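Local coordinates for tRNA (guanine(26)-N(2))-dimethyltransferase (Pyrococcus horikoshii, PDB 2DUL), which dimethylates the N2 amino group of guanine 26 in tRNAs, probably taking both methyl groups from S-adenosyl-L-methionine, at residues Pro169-His174 and Leu191-Gly196; Val185-Glu190 and Ile250-Lys255; Leu42-Asn47 and Leu67-Glu72; Asp37-Leu42 and Arg228-Leu233. All blocks are in the same frame, centred on the assembly; numbering follows the deposited sequence.

Interaction 1 (Pro169-His174 and Leu191-Gly196)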
loop_
_atom_site.group_PDB
_atom_site.type_symbol
_atom_site.label_atom_id
_atom_site.label_comp_id
_atom_site.label_asym_id
_atom_site.label_seq_id
_atom_site.Cartn_x
_atom_site.Cartn_y
_atom_site.Cartn_z
ATOM N N PRO A 169 -4.309 -8.484 12.516
ATOM C CA PRO A 169 -2.983 -8.990 12.865
ATOM C C PRO A 169 -1.908 -7.909 12.745
ATOM O O PRO A 169 -0.981 -7.858 13.550
ATOM C CB PRO A 169 -2.786 -10.143 11.881
ATOM C CG PRO A 169 -3.499 -9.657 10.666
ATOM C CD PRO A 169 -4.768 -9.052 11.234
ATOM N N LEU A 170 -2.045 -7.029 11.756
ATOM C CA LEU A 170 -1.060 -5.967 11.560
ATOM C C LEU A 170 -1.100 -4.882 12.636
ATOM O O LEU A 170 -0.108 -4.186 12.861
ATOM C CB LEU A 170 -1.227 -5.337 10.174
ATOM C CG LEU A 170 -0.838 -6.254 9.008
ATOM C CD1 LEU A 170 -1.135 -5.568 7.686
ATOM C CD2 LEU A 170 0.641 -6.607 9.110
ATOM N N CYS A 171 -2.240 -4.731 13.302
ATOM C CA CYS A 171 -2.347 -3.722 14.344
ATOM C C CYS A 171 -2.142 -4.272 15.744
ATOM O O CYS A 171 -2.297 -3.550 16.727
ATOM C CB CYS A 171 -3.683 -2.993 14.253
ATOM S SG CYS A 171 -3.556 -1.478 13.297
ATOM N N GLY A 172 -1.796 -5.552 15.833
ATOM C CA GLY A 172 -1.543 -6.152 17.131
ATOM C C GLY A 172 -2.698 -6.812 17.865
ATOM O O GLY A 172 -2.477 -7.429 18.903
ATOM N N ALA A 173 -3.921 -6.691 17.352
ATOM C CA ALA A 173 -5.067 -7.311 18.016
ATOM C C ALA A 173 -4.952 -8.839 18.002
ATOM O O ALA A 173 -5.268 -9.499 18.994
ATOM C CB ALA A 173 -6.364 -6.877 17.343
ATOM N N HIS A 174 -4.501 -9.386 16.874
ATOM C CA HIS A 174 -4.322 -10.830 16.704
ATOM C C HIS A 174 -2.832 -11.111 16.488
ATOM O O HIS A 174 -2.397 -11.381 15.367
ATOM C CB HIS A 174 -5.109 -11.326 15.485
ATOM C CG HIS A 174 -6.595 -11.169 15.609
ATOM N ND1 HIS A 174 -7.467 -11.547 14.610
ATOM C CD2 HIS A 174 -7.363 -10.683 16.613
ATOM C CE1 HIS A 174 -8.707 -11.301 14.994
ATOM N NE2 HIS A 174 -8.671 -10.776 16.206
ATOM N N LEU A 191 0.666 3.712 17.643
ATOM C CA LEU A 191 1.579 3.577 16.512
ATOM C C LEU A 191 1.260 2.417 15.568
ATOM O O LEU A 191 1.894 2.282 14.522
ATOM C CB LEU A 191 3.016 3.416 17.029
ATOM C CG LEU A 191 3.828 4.669 17.390
ATOM C CD1 LEU A 191 2.955 5.719 18.036
ATOM C CD2 LEU A 191 4.980 4.266 18.298
ATOM N N CYS A 192 0.265 1.605 15.914
ATOM C CA CYS A 192 -0.059 0.426 15.113
ATOM C C CYS A 192 -0.318 0.624 13.620
ATOM O O CYS A 192 0.081 -0.219 12.815
ATOM C CB CYS A 192 -1.224 -0.350 15.743
ATOM S SG CYS A 192 -2.846 0.406 15.605
ATOM N N HIS A 193 -0.969 1.719 13.234
ATOM C CA HIS A 193 -1.224 1.949 11.819
ATOM C C HIS A 193 0.102 2.019 11.055
ATOM O O HIS A 193 0.237 1.440 9.975
ATOM C CB HIS A 193 -2.010 3.247 11.618
ATOM C CG HIS A 193 -3.405 3.199 12.161
ATOM N ND1 HIS A 193 -4.184 4.327 12.315
ATOM C CD2 HIS A 193 -4.161 2.158 12.587
ATOM C CE1 HIS A 193 -5.358 3.983 12.816
ATOM N NE2 HIS A 193 -5.370 2.672 12.990
ATOM N N GLU A 194 1.086 2.718 11.614
ATOM C CA GLU A 194 2.366 2.817 10.928
ATOM C C GLU A 194 3.188 1.540 11.056
ATOM O O GLU A 194 3.802 1.102 10.083
ATOM C CB GLU A 194 3.198 4.002 11.428
ATOM C CG GLU A 194 4.460 4.182 10.571
ATOM C CD GLU A 194 5.289 5.395 10.927
ATOM O OE1 GLU A 194 4.731 6.373 11.465
ATOM O OE2 GLU A 194 6.507 5.382 10.636
ATOM N N VAL A 195 3.217 0.948 12.248
ATOM C CA VAL A 195 3.983 -0.286 12.444
ATOM C C VAL A 195 3.451 -1.372 11.509
ATOM O O VAL A 195 4.225 -2.099 10.873
ATOM C CB VAL A 195 3.917 -0.762 13.916
ATOM C CG1 VAL A 195 4.572 -2.137 14.062
ATOM C CG2 VAL A 195 4.629 0.245 14.810
ATOM N N GLY A 196 2.126 -1.467 11.413
ATOM C CA GLY A 196 1.521 -2.447 10.529
ATOM C C GLY A 196 1.942 -2.197 9.090
ATOM O O GLY A 196 2.200 -3.139 8.328
#
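Cys171 and Cys192 bring their sulfurs together where a turn leaving one helix meets the first turn of another, and the contact is best read along Cys171 from its root outward. Cys171 CB packs against the neighbouring thiol, 3.8 Å from Cys192 SG. One bond further on, Cys171 SG comes within 3.1 Å of Cys192 SG, a close thiol–thiol approach yet far too long for a disulfide. The same sulfur, Cys171 SG, also reaches the imidazole of His193 at its edge and near the ring plane, 3.8 Å from His193 CD2. Cys192 answers with SG set between its backbone N and carbonyl carbon (chi1 73°), which swings the sulfur across to its partner.

Beside the sulfurs the backbones close up. Leu170 O lies 3.3 Å from Gly196 CA, a proximity possible because the helix offers only glycine there, and Leu170 CD2 rests 3.9 Å from Gly196 O. Gly172, with positive phi, ends the helix of Leu170 in a Schellman motif and turns the chain onward.

The imidazole is fixed independently, by a hydrogen bond from ND1 to Phe357 O and by stacking on Tyr222. Behind the junction, helix 175-182 packs on Pro169 and Leu170, Phe227 of strand 226-235 touches Leu170 and Cys171, and strand 247-252 receives Val195 from helix 192-209.

Interaction 2 (Val185-Glu190 and Ile250-Lys255)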
loop_
_atom_site.group_PDB
_atom_site.type_symbol
_atom_site.label_atom_id
_atom_site.label_comp_id
_atom_site.label_asym_id
_atom_site.label_seq_id
_atom_site.Cartn_x
_atom_site.Cartn_y
_atom_site.Cartn_z
ATOM N N VAL A 185 6.407 -9.511 14.977
ATOM C CA VAL A 185 5.714 -9.232 16.234
ATOM C C VAL A 185 5.124 -7.819 16.132
ATOM O O VAL A 185 5.859 -6.828 16.078
ATOM C CB VAL A 185 6.698 -9.298 17.435
ATOM C CG1 VAL A 185 5.957 -9.038 18.739
ATOM C CG2 VAL A 185 7.386 -10.665 17.474
ATOM N N PRO A 186 3.786 -7.709 16.109
ATOM C CA PRO A 186 3.111 -6.413 16.004
ATOM C C PRO A 186 3.066 -5.593 17.294
ATOM O O PRO A 186 3.173 -6.131 18.398
ATOM C CB PRO A 186 1.717 -6.800 15.520
ATOM C CG PRO A 186 1.465 -8.053 16.303
ATOM C CD PRO A 186 2.800 -8.805 16.210
ATOM N N LEU A 187 2.905 -4.285 17.131
ATOM C CA LEU A 187 2.816 -3.363 18.256
ATOM C C LEU A 187 1.443 -2.702 18.248
ATOM O O LEU A 187 1.089 -2.002 17.300
ATOM C CB LEU A 187 3.896 -2.282 18.158
ATOM C CG LEU A 187 3.765 -1.137 19.176
ATOM C CD1 LEU A 187 3.853 -1.681 20.591
ATOM C CD2 LEU A 187 4.854 -0.102 18.934
ATOM N N ARG A 188 0.654 -2.932 19.289
ATOM C CA ARG A 188 -0.663 -2.311 19.344
ATOM C C ARG A 188 -0.579 -0.905 19.936
ATOM O O ARG A 188 0.459 -0.506 20.463
ATOM C CB ARG A 188 -1.639 -3.190 20.136
ATOM C CG ARG A 188 -1.077 -3.864 21.376
ATOM C CD ARG A 188 -0.957 -2.914 22.556
ATOM N NE ARG A 188 0.362 -2.293 22.655
ATOM C CZ ARG A 188 0.675 -1.349 23.539
ATOM N NH1 ARG A 188 1.899 -0.842 23.564
ATOM N NH2 ARG A 188 -0.241 -0.907 24.394
ATOM N N GLY A 189 -1.664 -0.148 19.830
ATOM C CA GLY A 189 -1.657 1.201 20.366
ATOM C C GLY A 189 -1.639 2.275 19.295
ATOM O O GLY A 189 -1.908 2.010 18.122
ATOM N N GLU A 190 -1.296 3.491 19.703
ATOM C CA GLU A 190 -1.268 4.642 18.810
ATOM C C GLU A 190 -0.373 4.535 17.578
ATOM O O GLU A 190 -0.618 5.201 16.578
ATOM C CB GLU A 190 -0.872 5.900 19.596
ATOM C CG GLU A 190 0.480 5.797 20.286
ATOM C CD GLU A 190 0.370 5.422 21.753
ATOM O OE1 GLU A 190 -0.414 4.510 22.087
ATOM O OE2 GLU A 190 1.079 6.038 22.575
ATOM N N ILE A 250 11.505 -2.119 16.684
ATOM C CA ILE A 250 11.044 -1.002 17.490
ATOM C C ILE A 250 10.862 -1.446 18.935
ATOM O O ILE A 250 10.400 -2.556 19.200
ATOM C CB ILE A 250 9.675 -0.486 16.993
ATOM C CG1 ILE A 250 9.798 0.027 15.559
ATOM C CG2 ILE A 250 9.155 0.598 17.933
ATOM C CD1 ILE A 250 8.465 0.126 14.844
ATOM N N TYR A 251 11.240 -0.572 19.859
ATOM C CA TYR A 251 11.084 -0.813 21.281
ATOM C C TYR A 251 10.136 0.295 21.716
ATOM O O TYR A 251 10.284 1.449 21.306
ATOM C CB TYR A 251 12.433 -0.708 21.980
ATOM C CG TYR A 251 13.379 -1.813 21.557
ATOM C CD1 TYR A 251 13.279 -3.089 22.112
ATOM C CD2 TYR A 251 14.353 -1.589 20.584
ATOM C CE1 TYR A 251 14.123 -4.118 21.714
ATOM C CE2 TYR A 251 15.206 -2.611 20.168
ATOM C CZ TYR A 251 15.084 -3.875 20.741
ATOM O OH TYR A 251 15.910 -4.896 20.342
ATOM N N PHE A 252 9.157 -0.057 22.537
ATOM C CA PHE A 252 8.151 0.906 22.963
ATOM C C PHE A 252 7.920 0.847 24.468
ATOM O O PHE A 252 7.701 -0.225 25.025
ATOM C CB PHE A 252 6.848 0.601 22.218
ATOM C CG PHE A 252 5.749 1.600 22.454
ATOM C CD1 PHE A 252 5.756 2.834 21.808
ATOM C CD2 PHE A 252 4.688 1.291 23.301
ATOM C CE1 PHE A 252 4.715 3.745 21.998
ATOM C CE2 PHE A 252 3.643 2.194 23.500
ATOM C CZ PHE A 252 3.656 3.423 22.846
ATOM N N ASP A 253 7.976 2.002 25.124
ATOM C CA ASP A 253 7.759 2.064 26.569
ATOM C C ASP A 253 6.286 2.384 26.814
ATOM O O ASP A 253 5.840 3.494 26.539
ATOM C CB ASP A 253 8.621 3.159 27.195
ATOM C CG ASP A 253 8.657 3.080 28.717
ATOM O OD1 ASP A 253 7.651 2.653 29.335
ATOM O OD2 ASP A 253 9.693 3.463 29.296
ATOM N N ASP A 254 5.541 1.417 27.338
ATOM C CA ASP A 254 4.112 1.605 27.589
ATOM C C ASP A 254 3.777 2.690 28.609
ATOM O O ASP A 254 2.663 3.216 28.619
ATOM C CB ASP A 254 3.474 0.294 28.051
ATOM C CG ASP A 254 3.613 -0.814 27.031
ATOM O OD1 ASP A 254 3.266 -0.595 25.852
ATOM O OD2 ASP A 254 4.065 -1.912 27.415
ATOM N N LYS A 255 4.727 3.020 29.473
ATOM C CA LYS A 255 4.476 4.031 30.487
ATOM C C LYS A 255 4.773 5.457 30.038
ATOM O O LYS A 255 4.342 6.415 30.683
ATOM C CB LYS A 255 5.272 3.709 31.756
ATOM C CG LYS A 255 4.782 2.459 32.482
ATOM C CD LYS A 255 5.432 2.284 33.848
ATOM C CE LYS A 255 6.897 1.891 33.747
ATOM N NZ LYS A 255 7.729 2.939 33.094
#
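Arg188 reaches Phe252 and Asp254 by folding back on itself: CG stands between the backbone N and the carbonyl carbon (chi1 40°), and two further bends, at chi2 and chi3, carry the guanidinium across the phenyl group. Phe252 extends to meet it, with CG anti to its own backbone N. Arg188 NH1 thereby lies 3.5 Å from Phe252 CE2, approaching the ring obliquely, and forms a salt bridge to Asp254 OD1 at 2.7 Å. The hydrogen bond within that bridge is weak, bent to 120° at the hydrogen, and the guanidinium and carboxylate planes stand 84° apart. Charge attraction rather than good bond geometry therefore probably dominates the pairing.

Phe252 belongs to strand 247-252, the central one of a three-stranded antiparallel sheet distinct from the large mixed sheet, and the loop between helices 175-182 and 192-209 passes over it. Leu187 makes the apolar part of this crossing: its side chain meets that of Phe252 at about a right angle, with Leu187 CD2 3.9 Å from Phe252 CB, while the same methyl group lies more distantly near Ile250 CG2. At the far end of the phenyl group, Glu190 OE2 sits at the ring edge, 3.7 Å from Phe252 CZ.

Asp253 OD1 accepts from Lys255 N at 3.0 Å, an Asx turn that shapes the chain around Asp254. Helix 324-331 supplies Arg330, which forms a salt bridge with Glu190 OE1 and donates a hydrogen bond to Asp254 O.

Interaction 3 (Leu42-Asn47 and Leu67-Glu72)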
loop_
_atom_site.group_PDB
_atom_site.type_symbol
_atom_site.label_atom_id
_atom_site.label_comp_id
_atom_site.label_asym_id
_atom_site.label_seq_id
_atom_site.Cartn_x
_atom_site.Cartn_y
_atom_site.Cartn_z
ATOM N N LEU A 42 -0.824 6.939 -9.780
ATOM C CA LEU A 42 0.538 6.428 -9.788
ATOM C C LEU A 42 0.946 5.886 -11.152
ATOM O O LEU A 42 2.034 6.188 -11.645
ATOM C CB LEU A 42 0.697 5.330 -8.728
ATOM C CG LEU A 42 2.102 4.727 -8.604
ATOM C CD1 LEU A 42 3.105 5.834 -8.297
ATOM C CD2 LEU A 42 2.123 3.665 -7.511
ATOM N N LEU A 43 0.076 5.091 -11.764
ATOM C CA LEU A 43 0.384 4.509 -13.061
ATOM C C LEU A 43 0.579 5.567 -14.141
ATOM O O LEU A 43 1.305 5.340 -15.109
ATOM C CB LEU A 43 -0.703 3.509 -13.477
ATOM C CG LEU A 43 -0.438 2.043 -13.093
ATOM C CD1 LEU A 43 0.024 1.934 -11.653
ATOM C CD2 LEU A 43 -1.700 1.226 -13.322
ATOM N N ASN A 44 -0.060 6.721 -13.972
ATOM C CA ASN A 44 0.075 7.803 -14.937
ATOM C C ASN A 44 1.422 8.499 -14.794
ATOM O O ASN A 44 1.788 9.340 -15.616
ATOM C CB ASN A 44 -1.069 8.802 -14.773
ATOM C CG ASN A 44 -2.268 8.445 -15.627
ATOM O OD1 ASN A 44 -2.223 8.572 -16.850
ATOM N ND2 ASN A 44 -3.341 7.981 -14.994
ATOM N N ILE A 45 2.159 8.138 -13.748
ATOM C CA ILE A 45 3.480 8.698 -13.506
ATOM C C ILE A 45 4.529 7.671 -13.917
ATOM O O ILE A 45 5.471 7.992 -14.640
ATOM C CB ILE A 45 3.692 9.043 -12.009
ATOM C CG1 ILE A 45 2.672 10.094 -11.561
ATOM C CG2 ILE A 45 5.108 9.554 -11.782
ATOM C CD1 ILE A 45 2.746 11.391 -12.334
ATOM N N LEU A 46 4.350 6.432 -13.465
ATOM C CA LEU A 46 5.297 5.360 -13.766
ATOM C C LEU A 46 5.131 4.726 -15.143
ATOM O O LEU A 46 6.086 4.175 -15.690
ATOM C CB LEU A 46 5.237 4.293 -12.671
ATOM C CG LEU A 46 6.133 4.588 -11.459
ATOM C CD1 LEU A 46 6.066 6.060 -11.090
ATOM C CD2 LEU A 46 5.714 3.717 -10.287
ATOM N N ASN A 47 3.923 4.789 -15.693
ATOM C CA ASN A 47 3.654 4.269 -17.036
ATOM C C ASN A 47 3.973 2.795 -17.320
ATOM O O ASN A 47 4.536 2.477 -18.370
ATOM C CB ASN A 47 4.404 5.123 -18.066
ATOM C CG ASN A 47 4.164 6.610 -17.886
ATOM O OD1 ASN A 47 4.986 7.430 -18.298
ATOM N ND2 ASN A 47 3.034 6.967 -17.286
ATOM N N LEU A 67 -8.705 2.084 -19.205
ATOM C CA LEU A 67 -9.326 3.344 -19.617
ATOM C C LEU A 67 -8.635 4.621 -19.152
ATOM O O LEU A 67 -8.756 5.660 -19.805
ATOM C CB LEU A 67 -10.782 3.408 -19.133
ATOM C CG LEU A 67 -11.818 2.435 -19.691
ATOM C CD1 LEU A 67 -13.095 2.519 -18.851
ATOM C CD2 LEU A 67 -12.103 2.757 -21.152
ATOM N N GLU A 68 -7.906 4.553 -18.041
ATOM C CA GLU A 68 -7.299 5.755 -17.481
ATOM C C GLU A 68 -5.785 5.838 -17.323
ATOM O O GLU A 68 -5.285 6.807 -16.756
ATOM C CB GLU A 68 -7.955 6.034 -16.125
ATOM C CG GLU A 68 -9.475 6.111 -16.200
ATOM C CD GLU A 68 -10.136 6.191 -14.835
ATOM O OE1 GLU A 68 -9.652 6.969 -13.984
ATOM O OE2 GLU A 68 -11.147 5.483 -14.616
ATOM N N THR A 69 -5.050 4.850 -17.814
ATOM C CA THR A 69 -3.599 4.883 -17.679
ATOM C C THR A 69 -2.931 4.470 -18.983
ATOM O O THR A 69 -3.585 3.957 -19.887
ATOM C CB THR A 69 -3.114 3.935 -16.562
ATOM O OG1 THR A 69 -3.138 2.583 -17.038
ATOM C CG2 THR A 69 -4.014 4.049 -15.337
ATOM N N PRO A 70 -1.613 4.694 -19.095
ATOM C CA PRO A 70 -0.849 4.343 -20.297
ATOM C C PRO A 70 -0.624 2.837 -20.472
ATOM O O PRO A 70 0.087 2.417 -21.388
ATOM C CB PRO A 70 0.473 5.094 -20.098
ATOM C CG PRO A 70 0.089 6.247 -19.216
ATOM C CD PRO A 70 -0.820 5.574 -18.221
ATOM N N ALA A 71 -1.215 2.028 -19.598
ATOM C CA ALA A 71 -1.052 0.578 -19.699
ATOM C C ALA A 71 -1.482 0.124 -21.093
ATOM O O ALA A 71 -2.515 0.559 -21.600
ATOM C CB ALA A 71 -1.890 -0.130 -18.624
ATOM N N GLU A 72 -0.685 -0.743 -21.713
ATOM C CA GLU A 72 -0.975 -1.242 -23.057
ATOM C C GLU A 72 -1.616 -2.625 -23.062
ATOM O O GLU A 72 -2.439 -2.937 -23.924
ATOM C CB GLU A 72 0.316 -1.274 -23.880
ATOM C CG GLU A 72 0.797 0.107 -24.303
ATOM C CD GLU A 72 2.192 0.098 -24.905
ATOM O OE1 GLU A 72 2.510 -0.828 -25.680
ATOM O OE2 GLU A 72 2.970 1.031 -24.611
#
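The carboxamide of Asn44 has Glu68 O close to its plane, at the ND2 edge, while Thr69 CG2 and Pro70 CD both lie to one side of that plane. Pro70 CD is 3.6 Å from Asn44 OD1, whereas the methyl group of Thr69 sits nearer the nitrogen. Asn44 ND2 donates to Glu68 O at 2.9 Å in a fairly straight bond (161° at the hydrogen), and it also bonds Val40 O, so two carbonyls fix the rotation of the amide. The second carboxamide, that of Asn47, brings ND2 to 3.6 Å from Pro70 CG and bonds back to Leu43 O. That carbonyl takes Asn47 N as well, so one residue with positive phi grips the helix end twice.

Leu43 CB meets Thr69 CG2 at 3.8 Å. Thr69 OG1 accepts from Ala71 N at 3.2 Å, an ST turn that leads the chain away from helix 60-68, and the same hydroxyl is hydrogen-bonded to Phe65 O of that helix.

The C-terminal ends of helices 33-46 and 60-68 are joined here, two helices that flank strand 50-53 in sequence, as in the Rossmann-like core of class I methyltransferases. Each also carries an arginine, Arg36 and Arg61 respectively, predicted to bind S-adenosyl-L-methionine.

Interaction 4 (Asp37-Leu42 and Arg228-Leu233)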
loop_
_atom_site.group_PDB
_atom_site.type_symbol
_atom_site.label_atom_id
_atom_site.label_comp_id
_atom_site.label_asym_id
_atom_site.label_seq_id
_atom_site.Cartn_x
_atom_site.Cartn_y
_atom_site.Cartn_z
ATOM N N ASP A 37 -8.303 5.093 -7.367
ATOM C CA ASP A 37 -7.905 6.401 -7.886
ATOM C C ASP A 37 -6.397 6.560 -7.685
ATOM O O ASP A 37 -5.679 6.983 -8.593
ATOM C CB ASP A 37 -8.592 7.549 -7.134
ATOM C CG ASP A 37 -9.991 7.855 -7.645
ATOM O OD1 ASP A 37 -10.300 7.555 -8.820
ATOM O OD2 ASP A 37 -10.779 8.427 -6.862
ATOM N N ILE A 38 -5.936 6.235 -6.479
ATOM C CA ILE A 38 -4.523 6.363 -6.128
ATOM C C ILE A 38 -3.631 5.590 -7.089
ATOM O O ILE A 38 -2.650 6.132 -7.607
ATOM C CB ILE A 38 -4.252 5.873 -4.672
ATOM C CG1 ILE A 38 -5.135 6.643 -3.689
ATOM C CG2 ILE A 38 -2.783 6.069 -4.308
ATOM C CD1 ILE A 38 -4.943 8.143 -3.729
ATOM N N VAL A 39 -3.966 4.329 -7.338
ATOM C CA VAL A 39 -3.154 3.531 -8.245
ATOM C C VAL A 39 -3.216 4.100 -9.668
ATOM O O VAL A 39 -2.206 4.118 -10.380
ATOM C CB VAL A 39 -3.567 2.020 -8.211
ATOM C CG1 VAL A 39 -5.026 1.849 -8.571
ATOM C CG2 VAL A 39 -2.676 1.221 -9.150
ATOM N N VAL A 40 -4.386 4.582 -10.077
ATOM C CA VAL A 40 -4.535 5.175 -11.407
ATOM C C VAL A 40 -3.592 6.371 -11.525
ATOM O O VAL A 40 -2.918 6.551 -12.544
ATOM C CB VAL A 40 -5.996 5.641 -11.658
ATOM C CG1 VAL A 40 -6.054 6.638 -12.817
ATOM C CG2 VAL A 40 -6.866 4.436 -11.980
ATOM N N VAL A 41 -3.537 7.183 -10.473
ATOM C CA VAL A 41 -2.663 8.349 -10.470
ATOM C C VAL A 41 -1.209 7.914 -10.596
ATOM O O VAL A 41 -0.458 8.439 -11.422
ATOM C CB VAL A 41 -2.830 9.171 -9.174
ATOM C CG1 VAL A 41 -1.757 10.259 -9.101
ATOM C CG2 VAL A 41 -4.217 9.800 -9.139
ATOM N N LEU A 42 -0.824 6.939 -9.780
ATOM C CA LEU A 42 0.538 6.428 -9.788
ATOM C C LEU A 42 0.946 5.886 -11.152
ATOM O O LEU A 42 2.034 6.188 -11.645
ATOM C CB LEU A 42 0.697 5.330 -8.728
ATOM C CG LEU A 42 2.102 4.727 -8.604
ATOM C CD1 LEU A 42 3.105 5.834 -8.297
ATOM C CD2 LEU A 42 2.123 3.665 -7.511
ATOM N N ARG A 228 -1.621 -0.251 2.419
ATOM C CA ARG A 228 -1.226 -0.220 1.016
ATOM C C ARG A 228 0.279 -0.014 0.851
ATOM O O ARG A 228 0.873 0.839 1.509
ATOM C CB ARG A 228 -1.946 0.939 0.318
ATOM C CG ARG A 228 -2.902 0.570 -0.798
ATOM C CD ARG A 228 -2.217 -0.160 -1.940
ATOM N NE ARG A 228 -2.960 -0.009 -3.189
ATOM C CZ ARG A 228 -2.912 -0.870 -4.202
ATOM N NH1 ARG A 228 -2.161 -1.960 -4.115
ATOM N NH2 ARG A 228 -3.603 -0.631 -5.308
ATOM N N ALA A 229 0.889 -0.775 -0.049
ATOM C CA ALA A 229 2.319 -0.636 -0.288
ATOM C C ALA A 229 2.665 -0.773 -1.761
ATOM O O ALA A 229 2.348 -1.785 -2.392
ATOM C CB ALA A 229 3.094 -1.677 0.521
ATOM N N PHE A 230 3.305 0.259 -2.302
ATOM C CA PHE A 230 3.745 0.249 -3.688
ATOM C C PHE A 230 5.269 0.213 -3.644
ATOM O O PHE A 230 5.895 1.119 -3.092
ATOM C CB PHE A 230 3.299 1.516 -4.432
ATOM C CG PHE A 230 1.813 1.626 -4.619
ATOM C CD1 PHE A 230 1.049 2.434 -3.784
ATOM C CD2 PHE A 230 1.178 0.917 -5.634
ATOM C CE1 PHE A 230 -0.333 2.540 -3.955
ATOM C CE2 PHE A 230 -0.207 1.013 -5.817
ATOM C CZ PHE A 230 -0.964 1.826 -4.975
ATOM N N VAL A 231 5.863 -0.830 -4.211
ATOM C CA VAL A 231 7.314 -0.944 -4.213
ATOM C C VAL A 231 7.886 -1.171 -5.597
ATOM O O VAL A 231 7.230 -1.732 -6.479
ATOM C CB VAL A 231 7.798 -2.090 -3.279
ATOM C CG1 VAL A 231 7.342 -1.819 -1.858
ATOM C CG2 VAL A 231 7.273 -3.426 -3.764
ATOM N N LYS A 232 9.117 -0.708 -5.777
ATOM C CA LYS A 232 9.838 -0.852 -7.032
ATOM C C LYS A 232 10.911 -1.904 -6.788
ATOM O O LYS A 232 11.766 -1.735 -5.919
ATOM C CB LYS A 232 10.503 0.472 -7.420
ATOM C CG LYS A 232 11.374 0.395 -8.675
ATOM C CD LYS A 232 10.544 0.182 -9.935
ATOM C CE LYS A 232 11.408 0.346 -11.183
ATOM N NZ LYS A 232 10.649 0.158 -12.446
ATOM N N LEU A 233 10.862 -2.993 -7.540
ATOM C CA LEU A 233 11.843 -4.055 -7.378
ATOM C C LEU A 233 13.198 -3.611 -7.933
ATOM O O LEU A 233 13.267 -2.955 -8.973
ATOM C CB LEU A 233 11.356 -5.325 -8.085
ATOM C CG LEU A 233 10.034 -5.876 -7.530
ATOM C CD1 LEU A 233 9.604 -7.097 -8.320
ATOM C CD2 LEU A 233 10.200 -6.238 -6.062
#
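Leu42 lays CD2 over one face of the Phe230 ring, 3.5 Å from Phe230 CD2. The methyl group stands 24° off the ring normal, a CH-pi contact that Leu42 achieves by holding CG anti to its backbone N (chi1 -178°). Two other residues of the helix meet the ring obliquely: Val39 CG2 is 4.2 Å from Phe230 CE2, and Ile38 CG2 is 4.3 Å from Phe230 CE1. Arg228 NH2 also touches the helix, 3.9 Å from Val39 CB.

The backbones behind these side chains run almost parallel, with axes 15° apart and 11.4 Å from each other, so that helix 37-42 lies along strand 228-233 in the manner of alpha/beta packing. Strand 226-235 is inserted antiparallel between 158-164 and 213-223, as the last strand of the class I methyltransferase sheet is.

Phe230 CZ lies above one face of the Arg228 guanidinium, toward its rim. The arginine is directed by a salt bridge from NH1 to Asp136 OD2. Its NH2 comes close to that of Arg61, predicted to bind S-adenosyl-L-methionine, which places the buried packing beside the probable cofactor site. On the helix side, Met290 of helix 284-295 touches both Ile38 and Leu42.

How the interactions relate
Helix 33-46 opens two of the four contacts. Interaction 4 starts there and waits until strand 226-235 to close, spanning most of the methyltransferase core, while interaction 3, sharing Leu42, closes only about 20 residues further on and so falls wholly inside that span. Interaction 1, between the end of helix 167-170 and the start of helix 192-209, also falls inside it. Interaction 2 leaves from the loop just before helix 192-209 and closes beyond strand 226-235, crossing both interactions 1 and 4. It touches interaction 1, linking the junction of the helices to the small antiparallel sheet, whereas interaction 3 lies on the opposite side of the chain's centre from both.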